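Local atomic coordinates of short-chain dehydrogenase/reductase SDR (Paraburkholderia phymatum, PDB entry 5VA8), a protein that probably catalyses NADP-dependent oxidation or reduction as a member of the short-chain dehydrogenase/reductase family, binding its cofactor on a Rossmann-type fold. Residues N145-S150 with N188-I193; E118-T123 with G163-L168; A223-R228 with G260-G265. All blocks are in the same frame, centred on the assembly; numbering follows the deposited sequence.

Contact 1: residues N145-S150 with N188-I193. With TCE (3,3',3''-phosphanetriyltripropanoic acid), chain F; NAP (NADP nicotinamide-adenine-dinucleotide phosphate), chain E.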
loop_
_atom_site.group_PDB
_atom_site.type_symbol
_atom_site.label_atom_id
_atom_site.label_comp_id
_atom_site.label_asym_id
_atom_site.label_seq_id
_atom_site.Cartn_x
_atom_site.Cartn_y
_atom_site.Cartn_z
ATOM N N ASN A 145 -16.088 -8.426 6.268
ATOM C CA ASN A 145 -15.655 -9.604 5.519
ATOM C C ASN A 145 -14.407 -10.182 6.174
ATOM O O ASN A 145 -13.382 -9.501 6.268
ATOM C CB ASN A 145 -15.360 -9.251 4.061
ATOM C CG ASN A 145 -16.512 -8.533 3.404
ATOM O OD1 ASN A 145 -17.593 -9.098 3.271
ATOM N ND2 ASN A 145 -16.292 -7.287 2.998
ATOM N N ILE A 146 -14.478 -11.441 6.603
ATOM C CA ILE A 146 -13.290 -12.114 7.120
ATOM C C ILE A 146 -12.479 -12.585 5.925
ATOM O O ILE A 146 -12.954 -13.412 5.136
ATOM C CB ILE A 146 -13.665 -13.297 8.021
ATOM C CG1 ILE A 146 -14.432 -12.817 9.253
ATOM C CG2 ILE A 146 -12.400 -14.093 8.409
ATOM C CD1 ILE A 146 -14.914 -13.972 10.138
ATOM N N THR A 147 -11.260 -12.052 5.778
ATOM C CA THR A 147 -10.432 -12.417 4.635
ATOM C C THR A 147 -9.170 -13.093 5.152
ATOM O O THR A 147 -9.270 -14.169 5.755
ATOM C CB THR A 147 -10.140 -11.209 3.727
ATOM O OG1 THR A 147 -9.428 -10.181 4.432
ATOM C CG2 THR A 147 -11.465 -10.631 3.188
ATOM N N SER A 148 -8.002 -12.476 4.964
ATOM C CA SER A 148 -6.739 -13.135 5.290
ATOM C C SER A 148 -5.605 -12.142 5.123
ATOM O O SER A 148 -5.682 -11.234 4.292
ATOM C CB SER A 148 -6.487 -14.341 4.376
ATOM O OG SER A 148 -5.239 -14.945 4.698
ATOM N N SER A 149 -4.523 -12.372 5.874
ATOM C CA SER A 149 -3.279 -11.666 5.603
ATOM C C SER A 149 -2.779 -11.917 4.182
ATOM O O SER A 149 -1.933 -11.161 3.698
ATOM C CB SER A 149 -2.203 -12.099 6.604
ATOM O OG SER A 149 -1.768 -13.423 6.310
ATOM N N SER A 150 -3.275 -12.973 3.518
ATOM C CA SER A 150 -2.850 -13.306 2.157
ATOM C C SER A 150 -3.088 -12.173 1.160
ATOM O O SER A 150 -2.451 -12.163 0.099
ATOM C CB SER A 150 -3.583 -14.560 1.669
ATOM O OG SER A 150 -4.960 -14.247 1.422
ATOM N N ASN A 188 -13.014 -4.971 5.908
ATOM C CA ASN A 188 -12.455 -6.315 5.897
ATOM C C ASN A 188 -11.581 -6.515 7.124
ATOM O O ASN A 188 -10.818 -5.624 7.506
ATOM C CB ASN A 188 -11.648 -6.557 4.621
ATOM C CG ASN A 188 -12.423 -6.169 3.372
ATOM O OD1 ASN A 188 -13.580 -6.550 3.211
ATOM N ND2 ASN A 188 -11.802 -5.377 2.502
ATOM N N LEU A 189 -11.703 -7.693 7.736
ATOM C CA LEU A 189 -10.868 -8.109 8.854
ATOM C C LEU A 189 -9.936 -9.197 8.362
ATOM O O LEU A 189 -10.403 -10.251 7.915
ATOM C CB LEU A 189 -11.715 -8.632 10.013
ATOM C CG LEU A 189 -12.215 -7.673 11.086
ATOM C CD1 LEU A 189 -12.888 -8.477 12.186
ATOM C CD2 LEU A 189 -11.064 -6.822 11.649
ATOM N N LEU A 190 -8.632 -8.947 8.450
ATOM C CA LEU A 190 -7.612 -9.809 7.860
ATOM C C LEU A 190 -6.874 -10.543 8.967
ATOM O O LEU A 190 -5.978 -9.960 9.607
ATOM C CB LEU A 190 -6.619 -8.983 7.032
ATOM C CG LEU A 190 -7.034 -8.292 5.727
ATOM C CD1 LEU A 190 -8.242 -7.372 5.884
ATOM C CD2 LEU A 190 -5.855 -7.466 5.230
ATOM N N PRO A 191 -7.182 -11.815 9.229
ATOM C CA PRO A 191 -6.445 -12.535 10.274
ATOM C C PRO A 191 -5.054 -12.922 9.805
ATOM O O PRO A 191 -4.862 -13.357 8.665
ATOM C CB PRO A 191 -7.294 -13.791 10.539
ATOM C CG PRO A 191 -8.453 -13.729 9.591
ATOM C CD PRO A 191 -8.209 -12.644 8.580
ATOM N N GLY A 192 -4.081 -12.754 10.707
ATOM C CA GLY A 192 -2.843 -13.513 10.661
ATOM C C GLY A 192 -3.131 -14.913 11.167
ATOM O O GLY A 192 -4.216 -15.437 10.903
ATOM N N ILE A 193 -2.230 -15.543 11.904
ATOM C CA ILE A 193 -2.498 -16.908 12.347
ATOM C C ILE A 193 -3.271 -16.878 13.662
ATOM O O ILE A 193 -2.868 -16.221 14.635
ATOM C CB ILE A 193 -1.206 -17.738 12.444
ATOM C CG1 ILE A 193 -1.559 -19.176 12.854
ATOM C CG2 ILE A 193 -0.193 -17.108 13.383
ATOM C CD1 ILE A 193 -0.391 -20.156 12.761
HETATM O O16 TCE F . -7.110 -18.960 3.245
HETATM C C14 TCE F . -6.280 -18.352 3.976
HETATM O O15 TCE F . -5.675 -17.343 3.545
HETATM C C5 TCE F . -5.995 -18.870 5.385
HETATM C C2 TCE F . -4.739 -18.179 5.906
HETATM P P TCE F . -4.539 -18.564 7.711
HETATM C C3 TCE F . -4.884 -20.338 8.069
HETATM C C6 TCE F . -3.751 -21.055 7.348
HETATM C C8 TCE F . -4.006 -22.542 7.471
HETATM O O10 TCE F . -3.079 -23.267 7.902
HETATM O O9 TCE F . -5.128 -23.026 7.155
HETATM C C1 TCE F . -2.846 -18.069 8.242
HETATM C C4 TCE F . -2.707 -16.572 7.988
HETATM C C11 TCE F . -1.285 -16.184 8.349
HETATM O O12 TCE F . -0.911 -14.981 8.304
HETATM O O13 TCE F . -0.489 -17.094 8.700
HETATM P PA NAP E . -12.631 -23.087 11.616
HETATM O O1A NAP E . -12.224 -22.996 13.031
HETATM O O2A NAP E . -12.425 -24.432 10.950
HETATM O O5B NAP E . -14.175 -22.663 11.556
HETATM C C5B NAP E . -14.845 -22.661 10.287
HETATM C C4B NAP E . -16.317 -22.533 10.563
HETATM O O4B NAP E . -16.997 -22.255 9.321
HETATM C C3B NAP E . -16.986 -23.790 11.120
HETATM O O3B NAP E . -18.087 -23.417 11.937
HETATM C C2B NAP E . -17.466 -24.479 9.845
HETATM O O2B NAP E . -18.485 -25.448 10.183
HETATM C C1B NAP E . -17.955 -23.261 9.059
HETATM N N9A NAP E . -17.998 -23.447 7.613
HETATM C C8A NAP E . -16.944 -23.751 6.793
HETATM N N7A NAP E . -17.243 -23.752 5.515
HETATM C C5A NAP E . -18.593 -23.435 5.493
HETATM C C6A NAP E . -19.517 -23.294 4.438
HETATM N N6A NAP E . -19.203 -23.455 3.148
HETATM N N1A NAP E . -20.794 -22.987 4.757
HETATM C C2A NAP E . -21.110 -22.821 6.048
HETATM N N3A NAP E . -20.325 -22.929 7.126
HETATM C C4A NAP E . -19.074 -23.245 6.778
HETATM O O3 NAP E . -11.864 -22.000 10.728
HETATM P PN NAP E . -11.314 -20.529 11.042
HETATM O O1N NAP E . -12.279 -19.812 11.898
HETATM O O2N NAP E . -9.912 -20.660 11.490
HETATM O O5D NAP E . -11.320 -19.924 9.565
HETATM C C5D NAP E . -12.399 -19.088 9.099
HETATM C C4D NAP E . -11.931 -18.479 7.800
HETATM O O4D NAP E . -10.795 -17.625 8.069
HETATM C C3D NAP E . -11.464 -19.475 6.732
HETATM O O3D NAP E . -11.790 -19.002 5.425
HETATM C C2D NAP E . -9.950 -19.475 6.922
HETATM O O2D NAP E . -9.210 -19.880 5.775
HETATM C C1D NAP E . -9.746 -17.993 7.222
HETATM N N1N NAP E . -8.466 -17.685 7.908
HETATM C C2N NAP E . -8.106 -18.372 9.006
HETATM C C3N NAP E . -6.946 -18.039 9.673
HETATM C C7N NAP E . -6.444 -18.716 10.912
HETATM O O7N NAP E . -5.228 -18.662 11.176
HETATM N N7N NAP E . -7.295 -19.462 11.611
HETATM C C4N NAP E . -6.218 -16.940 9.224
HETATM C C5N NAP E . -6.613 -16.265 8.082
HETATM C C6N NAP E . -7.737 -16.663 7.423
HETATM P P2B NAP E . -18.894 -26.625 9.160
HETATM O O1X NAP E . -19.604 -25.970 8.022
HETATM O O2X NAP E . -17.609 -27.327 8.719
HETATM O O3X NAP E . -19.792 -27.548 10.008
#
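The carboxamides of Asn145 and Asn188 meet with their planes 37° apart: ND2 of Asn145 gives a nearly straight bond (164°) to Asn188 OD1 at 2.8 Å. ND2 comes in almost along the C=O axis of Asn188, and OD1 lies in the amide plane of Asn145. The other amide atoms extend the row, Asn145 OD1 bonding to Asn95 and Asn188 ND2 to Asn255, so four adjacent strands are linked by asparagines beneath Ile172 of helix 159-179. On the cofactor, the Pro191 ring lies over one face of the nicotinamide, CG 3.5 Å from NAP C5N, while the phosphorus of TCE is on the opposite side. The strands are neighbours in the parallel sheet of the Rossmann fold, the two ends of a beta-alpha-beta unit, bonded from Leu189 N to Asn145 O (2.9 Å) and from Thr147 N to Leu189 O (2.9 Å). Leu190 lies side by side with Thr147, its CG against OG1. Beyond the end of strand 141-146, Ser149 N reaches Pro191 O at 3.0 Å, from above its carbonyl plane. Ser148 OG, trans to its backbone N (chi1 179°), accepts from Ser150 N in an ST turn and donates to TCE O15; Ser149 OG binds TCE O12 at 2.7 Å.

Contact 2: residues E118-T123 with G163-L168; sequences EANMLT and GARSGL. With NAP (NADP nicotinamide-adenine-dinucleotide phosphate), chain E; TCE (3,3',3''-phosphanetriyltripropanoic acid), chain F.
Asn120 points across from helix 110-138 to helix 159-179, and the end of Arg165 swings back to meet it. The two helices are nearly parallel, their axes here approaching to 7.8 Å at 9°; the pair packs on one side of the Rossmann sheet and also meets another subunit, as the corresponding helices do in many short-chain dehydrogenases. The Asn120 amide lies over one face of the Arg165 guanidinium, toward its rim, the two planes turned 31° apart. ND2 of Asn120 is hydrogen-bonded to Gly98 O, which would set the rotation of the amide. At the guanidinium edge, in its plane, NH2 of Arg165 donates to NAP O3D at 2.8 Å and to TCE O16 at 2.9 Å, so one nitrogen ties cofactor ribose to ligand carboxylate. A water takes NH1 of Arg165 (3.1 Å) and donates to Asn120 O (2.9 Å), a link reminiscent of the water joining the helix asparagine carbonyl to the active-site lysine in classical members of the family. Met121, its side chain extended from a CG anti to the backbone N (chi1 -179°), lies alongside helix 159-179: CG packs 4.0 Å from Leu168 CB, and the terminal CE rests 3.6 Å from Gly167 O.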
loop_
_atom_site.group_PDB
_atom_site.type_symbol
_atom_site.label_atom_id
_atom_site.label_comp_id
_atom_site.label_asym_id
_atom_site.label_seq_id
_atom_site.Cartn_x
_atom_site.Cartn_y
_atom_site.Cartn_z
ATOM N N GLU A 118 -15.746 -18.949 -5.829
ATOM C CA GLU A 118 -17.122 -19.003 -5.328
ATOM C C GLU A 118 -17.169 -18.840 -3.815
ATOM O O GLU A 118 -17.943 -18.030 -3.285
ATOM C CB GLU A 118 -17.784 -20.324 -5.738
ATOM C CG GLU A 118 -18.030 -20.481 -7.220
ATOM C CD GLU A 118 -19.264 -19.726 -7.709
ATOM O OE1 GLU A 118 -19.492 -19.726 -8.943
ATOM O OE2 GLU A 118 -20.011 -19.158 -6.872
ATOM N N ALA A 119 -16.333 -19.598 -3.093
ATOM C CA ALA A 119 -16.432 -19.606 -1.639
ATOM C C ALA A 119 -16.002 -18.278 -1.028
ATOM O O ALA A 119 -16.657 -17.772 -0.108
ATOM C CB ALA A 119 -15.592 -20.741 -1.054
ATOM N N ASN A 120 -14.891 -17.710 -1.496
ATOM C CA ASN A 120 -14.227 -16.641 -0.763
ATOM C C ASN A 120 -14.262 -15.300 -1.480
ATOM O O ASN A 120 -13.681 -14.324 -0.979
ATOM C CB ASN A 120 -12.776 -17.049 -0.458
ATOM C CG ASN A 120 -12.693 -18.398 0.252
ATOM O OD1 ASN A 120 -12.066 -19.327 -0.241
ATOM N ND2 ASN A 120 -13.359 -18.509 1.401
ATOM N N MET A 121 -14.942 -15.222 -2.623
ATOM C CA MET A 121 -15.155 -13.945 -3.297
ATOM C C MET A 121 -16.618 -13.772 -3.687
ATOM O O MET A 121 -17.257 -12.801 -3.264
ATOM C CB MET A 121 -14.261 -13.819 -4.530
ATOM C CG MET A 121 -14.437 -12.492 -5.255
ATOM S SD MET A 121 -13.451 -12.443 -6.748
ATOM C CE MET A 121 -14.013 -10.873 -7.448
ATOM N N LEU A 122 -17.173 -14.695 -4.488
ATOM C CA LEU A 122 -18.513 -14.437 -5.010
ATOM C C LEU A 122 -19.587 -14.628 -3.945
ATOM O O LEU A 122 -20.607 -13.931 -3.984
ATOM C CB LEU A 122 -18.782 -15.312 -6.239
ATOM C CG LEU A 122 -17.773 -15.147 -7.376
ATOM C CD1 LEU A 122 -18.202 -15.980 -8.590
ATOM C CD2 LEU A 122 -17.610 -13.676 -7.757
ATOM N N THR A 123 -19.389 -15.550 -2.994
ATOM C CA THR A 123 -20.361 -15.722 -1.911
ATOM C C THR A 123 -20.507 -14.452 -1.076
ATOM O O THR A 123 -21.644 -13.971 -0.916
ATOM C CB THR A 123 -19.990 -16.959 -1.074
ATOM O OG1 THR A 123 -20.366 -18.140 -1.799
ATOM C CG2 THR A 123 -20.695 -16.968 0.284
ATOM N N GLY A 163 -5.228 -15.286 -4.483
ATOM C CA GLY A 163 -6.056 -14.803 -5.565
ATOM C C GLY A 163 -7.482 -14.465 -5.167
ATOM O O GLY A 163 -7.907 -13.316 -5.325
ATOM N N ALA A 164 -8.245 -15.443 -4.664
ATOM C CA ALA A 164 -9.678 -15.214 -4.484
ATOM C C ALA A 164 -9.950 -14.090 -3.496
ATOM O O ALA A 164 -10.837 -13.257 -3.722
ATOM C CB ALA A 164 -10.366 -16.505 -4.034
ATOM N N ARG A 165 -9.204 -14.042 -2.392
ATOM C CA ARG A 165 -9.539 -13.050 -1.381
ATOM C C ARG A 165 -9.086 -11.665 -1.790
ATOM O O ARG A 165 -9.708 -10.675 -1.384
ATOM C CB ARG A 165 -8.921 -13.434 -0.040
ATOM C CG ARG A 165 -9.398 -14.813 0.419
ATOM C CD ARG A 165 -8.959 -15.002 1.843
ATOM N NE ARG A 165 -9.018 -16.371 2.347
ATOM C CZ ARG A 165 -10.012 -16.889 3.062
ATOM N NH1 ARG A 165 -11.125 -16.190 3.309
ATOM N NH2 ARG A 165 -9.880 -18.124 3.538
ATOM N N SER A 166 -8.029 -11.581 -2.604
ATOM C CA SER A 166 -7.631 -10.301 -3.176
ATOM C C SER A 166 -8.680 -9.795 -4.157
ATOM O O SER A 166 -8.904 -8.578 -4.266
ATOM C CB SER A 166 -6.273 -10.433 -3.858
ATOM O OG SER A 166 -5.253 -10.676 -2.896
ATOM N N GLY A 167 -9.303 -10.718 -4.895
ATOM C CA GLY A 167 -10.404 -10.340 -5.770
ATOM C C GLY A 167 -11.553 -9.729 -5.002
ATOM O O GLY A 167 -12.093 -8.687 -5.390
ATOM N N LEU A 168 -11.967 -10.383 -3.917
ATOM C CA LEU A 168 -13.013 -9.797 -3.080
ATOM C C LEU A 168 -12.619 -8.399 -2.641
ATOM O O LEU A 168 -13.413 -7.455 -2.730
ATOM C CB LEU A 168 -13.267 -10.675 -1.854
ATOM C CG LEU A 168 -14.272 -10.079 -0.863
ATOM C CD1 LEU A 168 -15.630 -9.922 -1.541
ATOM C CD2 LEU A 168 -14.395 -10.964 0.386
HETATM P PA NAP E . -12.631 -23.087 11.616
HETATM O O1A NAP E . -12.224 -22.996 13.031
HETATM O O2A NAP E . -12.425 -24.432 10.950
HETATM O O5B NAP E . -14.175 -22.663 11.556
HETATM C C5B NAP E . -14.845 -22.661 10.287
HETATM C C4B NAP E . -16.317 -22.533 10.563
HETATM O O4B NAP E . -16.997 -22.255 9.321
HETATM C C3B NAP E . -16.986 -23.790 11.120
HETATM O O3B NAP E . -18.087 -23.417 11.937
HETATM C C2B NAP E . -17.466 -24.479 9.845
HETATM O O2B NAP E . -18.485 -25.448 10.183
HETATM C C1B NAP E . -17.955 -23.261 9.059
HETATM N N9A NAP E . -17.998 -23.447 7.613
HETATM C C8A NAP E . -16.944 -23.751 6.793
HETATM N N7A NAP E . -17.243 -23.752 5.515
HETATM C C5A NAP E . -18.593 -23.435 5.493
HETATM C C6A NAP E . -19.517 -23.294 4.438
HETATM N N6A NAP E . -19.203 -23.455 3.148
HETATM N N1A NAP E . -20.794 -22.987 4.757
HETATM C C2A NAP E . -21.110 -22.821 6.048
HETATM N N3A NAP E . -20.325 -22.929 7.126
HETATM C C4A NAP E . -19.074 -23.245 6.778
HETATM O O3 NAP E . -11.864 -22.000 10.728
HETATM P PN NAP E . -11.314 -20.529 11.042
HETATM O O1N NAP E . -12.279 -19.812 11.898
HETATM O O2N NAP E . -9.912 -20.660 11.490
HETATM O O5D NAP E . -11.320 -19.924 9.565
HETATM C C5D NAP E . -12.399 -19.088 9.099
HETATM C C4D NAP E . -11.931 -18.479 7.800
HETATM O O4D NAP E . -10.795 -17.625 8.069
HETATM C C3D NAP E . -11.464 -19.475 6.732
HETATM O O3D NAP E . -11.790 -19.002 5.425
HETATM C C2D NAP E . -9.950 -19.475 6.922
HETATM O O2D NAP E . -9.210 -19.880 5.775
HETATM C C1D NAP E . -9.746 -17.993 7.222
HETATM N N1N NAP E . -8.466 -17.685 7.908
HETATM C C2N NAP E . -8.106 -18.372 9.006
HETATM C C3N NAP E . -6.946 -18.039 9.673
HETATM C C7N NAP E . -6.444 -18.716 10.912
HETATM O O7N NAP E . -5.228 -18.662 11.176
HETATM N N7N NAP E . -7.295 -19.462 11.611
HETATM C C4N NAP E . -6.218 -16.940 9.224
HETATM C C5N NAP E . -6.613 -16.265 8.082
HETATM C C6N NAP E . -7.737 -16.663 7.423
HETATM P P2B NAP E . -18.894 -26.625 9.160
HETATM O O1X NAP E . -19.604 -25.970 8.022
HETATM O O2X NAP E . -17.609 -27.327 8.719
HETATM O O3X NAP E . -19.792 -27.548 10.008
HETATM O O16 TCE F . -7.110 -18.960 3.245
HETATM C C14 TCE F . -6.280 -18.352 3.976
HETATM O O15 TCE F . -5.675 -17.343 3.545
HETATM C C5 TCE F . -5.995 -18.870 5.385
HETATM C C2 TCE F . -4.739 -18.179 5.906
HETATM P P TCE F . -4.539 -18.564 7.711
HETATM C C3 TCE F . -4.884 -20.338 8.069
HETATM C C6 TCE F . -3.751 -21.055 7.348
HETATM C C8 TCE F . -4.006 -22.542 7.471
HETATM O O10 TCE F . -3.079 -23.267 7.902
HETATM O O9 TCE F . -5.128 -23.026 7.155
HETATM C C1 TCE F . -2.846 -18.069 8.242
HETATM C C4 TCE F . -2.707 -16.572 7.988
HETATM C C11 TCE F . -1.285 -16.184 8.349
HETATM O O12 TCE F . -0.911 -14.981 8.304
HETATM O O13 TCE F . -0.489 -17.094 8.700
HETATM O O HOH W 1 -12.579 -14.040 1.671
#

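Contact 3: residues A223-R228 with G260-G265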
loop_
_atom_site.group_PDB
_atom_site.type_symbol
_atom_site.label_atom_id
_atom_site.label_comp_id
_atom_site.label_asym_id
_atom_site.label_seq_id
_atom_site.Cartn_x
_atom_site.Cartn_y
_atom_site.Cartn_z
ATOM N N ALA A 223 7.575 -18.138 17.474
ATOM C CA ALA A 223 8.801 -17.396 17.731
ATOM C C ALA A 223 9.120 -16.405 16.626
ATOM O O ALA A 223 9.916 -15.485 16.844
ATOM C CB ALA A 223 9.969 -18.367 17.914
ATOM N N THR A 224 8.509 -16.561 15.454
ATOM C CA THR A 224 8.733 -15.652 14.343
ATOM C C THR A 224 7.726 -14.510 14.300
ATOM O O THR A 224 7.913 -13.575 13.517
ATOM C CB THR A 224 8.687 -16.419 13.017
ATOM O OG1 THR A 224 7.330 -16.750 12.696
ATOM C CG2 THR A 224 9.504 -17.702 13.119
ATOM N N ILE A 225 6.672 -14.567 15.110
ATOM C CA ILE A 225 5.632 -13.536 15.132
ATOM C C ILE A 225 6.066 -12.473 16.129
ATOM O O ILE A 225 6.415 -12.823 17.264
ATOM C CB ILE A 225 4.269 -14.121 15.529
ATOM C CG1 ILE A 225 3.862 -15.231 14.564
ATOM C CG2 ILE A 225 3.206 -13.033 15.553
ATOM C CD1 ILE A 225 2.704 -16.050 15.062
ATOM N N PRO A 226 6.083 -11.185 15.765
ATOM C CA PRO A 226 6.550 -10.179 16.735
ATOM C C PRO A 226 5.793 -10.234 18.056
ATOM O O PRO A 226 6.416 -10.139 19.116
ATOM C CB PRO A 226 6.341 -8.857 15.982
ATOM C CG PRO A 226 6.482 -9.244 14.530
ATOM C CD PRO A 226 5.867 -10.611 14.423
ATOM N N ALA A 227 4.471 -10.441 18.032
ATOM C CA ALA A 227 3.738 -10.571 19.290
ATOM C C ALA A 227 4.044 -11.872 20.027
ATOM O O ALA A 227 3.671 -11.991 21.198
ATOM C CB ALA A 227 2.230 -10.474 19.047
ATOM N N ARG A 228 4.676 -12.851 19.369
ATOM C CA ARG A 228 5.157 -14.092 19.983
ATOM C C ARG A 228 4.027 -15.010 20.429
ATOM O O ARG A 228 4.226 -15.861 21.308
ATOM C CB ARG A 228 6.090 -13.810 21.167
ATOM C CG ARG A 228 7.355 -13.073 20.794
ATOM C CD ARG A 228 8.259 -13.916 19.914
ATOM N NE ARG A 228 9.608 -13.356 19.851
ATOM C CZ ARG A 228 10.061 -12.614 18.847
ATOM N NH1 ARG A 228 9.275 -12.340 17.815
ATOM N NH2 ARG A 228 11.301 -12.146 18.877
ATOM N N GLY A 260 -0.480 -9.562 14.979
ATOM C CA GLY A 260 0.679 -9.526 15.854
ATOM C C GLY A 260 1.919 -8.932 15.231
ATOM O O GLY A 260 3.031 -9.188 15.716
ATOM N N GLY A 261 1.763 -8.134 14.173
ATOM C CA GLY A 261 2.877 -7.491 13.504
ATOM C C GLY A 261 3.624 -8.356 12.515
ATOM O O GLY A 261 4.680 -7.937 12.023
ATOM N N ALA A 262 3.105 -9.546 12.196
ATOM C CA ALA A 262 3.848 -10.501 11.377
ATOM C C ALA A 262 4.098 -9.977 9.967
ATOM O O ALA A 262 5.179 -10.196 9.402
ATOM C CB ALA A 262 3.088 -11.824 11.329
ATOM N N TYR A 263 3.109 -9.319 9.369
ATOM C CA TYR A 263 3.321 -8.684 8.072
ATOM C C TYR A 263 4.314 -7.544 8.233
ATOM O O TYR A 263 4.110 -6.677 9.083
ATOM C CB TYR A 263 1.996 -8.155 7.522
ATOM C CG TYR A 263 2.093 -7.223 6.330
ATOM C CD1 TYR A 263 2.480 -7.686 5.081
ATOM C CD2 TYR A 263 1.756 -5.880 6.458
ATOM C CE1 TYR A 263 2.535 -6.818 3.985
ATOM C CE2 TYR A 263 1.802 -5.024 5.380
ATOM C CZ TYR A 263 2.190 -5.494 4.153
ATOM O OH TYR A 263 2.232 -4.616 3.094
ATOM N N PRO A 264 5.391 -7.508 7.448
ATOM C CA PRO A 264 6.456 -6.527 7.683
ATOM C C PRO A 264 6.266 -5.181 7.009
ATOM O O PRO A 264 7.089 -4.289 7.232
ATOM C CB PRO A 264 7.678 -7.236 7.098
ATOM C CG PRO A 264 7.126 -8.001 5.971
ATOM C CD PRO A 264 5.786 -8.509 6.443
ATOM N N GLY A 265 5.229 -5.001 6.197
ATOM C CA GLY A 265 5.090 -3.768 5.442
ATOM C C GLY A 265 4.631 -2.599 6.305
ATOM O O GLY A 265 3.785 -2.735 7.189
#
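Segments 223-228 and 260-265, neither of them regular helix or strand, pass in opposite senses, with Ile225 beside Ala262 and Ala227 beside Gly260, and a single backbone hydrogen bond joins them, from Ala227 N to Gly260 O at 3.0 Å, somewhat bent (139°) but directed onto a lone pair in the carbonyl plane. Carbon atoms also pack round the Gly260 carbonyl: Pro226 CB lies 3.3 Å from Gly260 O and Ala227 CB 3.7 Å from it, while Pro226 CG reaches Gly261 O at 3.4 Å. Both glycines have positive phi; Gly260, without a side chain, lets Ala227 CB and Ile225 CG2 close in, while bare Gly261 lets the Pro226 ring pack on its backbone. Pro226 CD, the ring carbon next to the nitrogen, lies 4.3 Å from Ala262 CB, and Ile225 CG2, set anti to its own backbone N, touches the same methyl at longer range. The Ile225-Arg228 type I turn is reinforced at Ile225 O, which receives Arg228 N at 2.7 Å on one face of its plane and Arg228 NH1 at 3.0 Å on the other. Tyr250 of the second subunit packs on Ile225 and Ala227. The contact thus joins the connection between helices 214-222 and 233-243 to the chain leaving strand 255-258, one of the two outermost strands of the sheet within this chain.

Overall arrangement
Contacts 1 and 2 are interleaved along the chain, their segments alternating through helix 110-138, strand 141-146, helix 159-179 and strand 184-191, whereas contact 3 opens only after both have closed. Centres of the first two are about 12 Å apart and they touch, Ser148 CB lying 3.6 Å from Arg165 CD; contact 1 reaches NADP and TCE from the strand ends, contact 2 through Arg165 of helix 159-179. Contact 3, about 15 Å from contact 1 and 25 Å from contact 2, centre to centre, meets contact 1 through Ile193 and Ile225. It lies toward the periphery, where the C-terminal part of the chain borders the pocket and a neighbouring subunit.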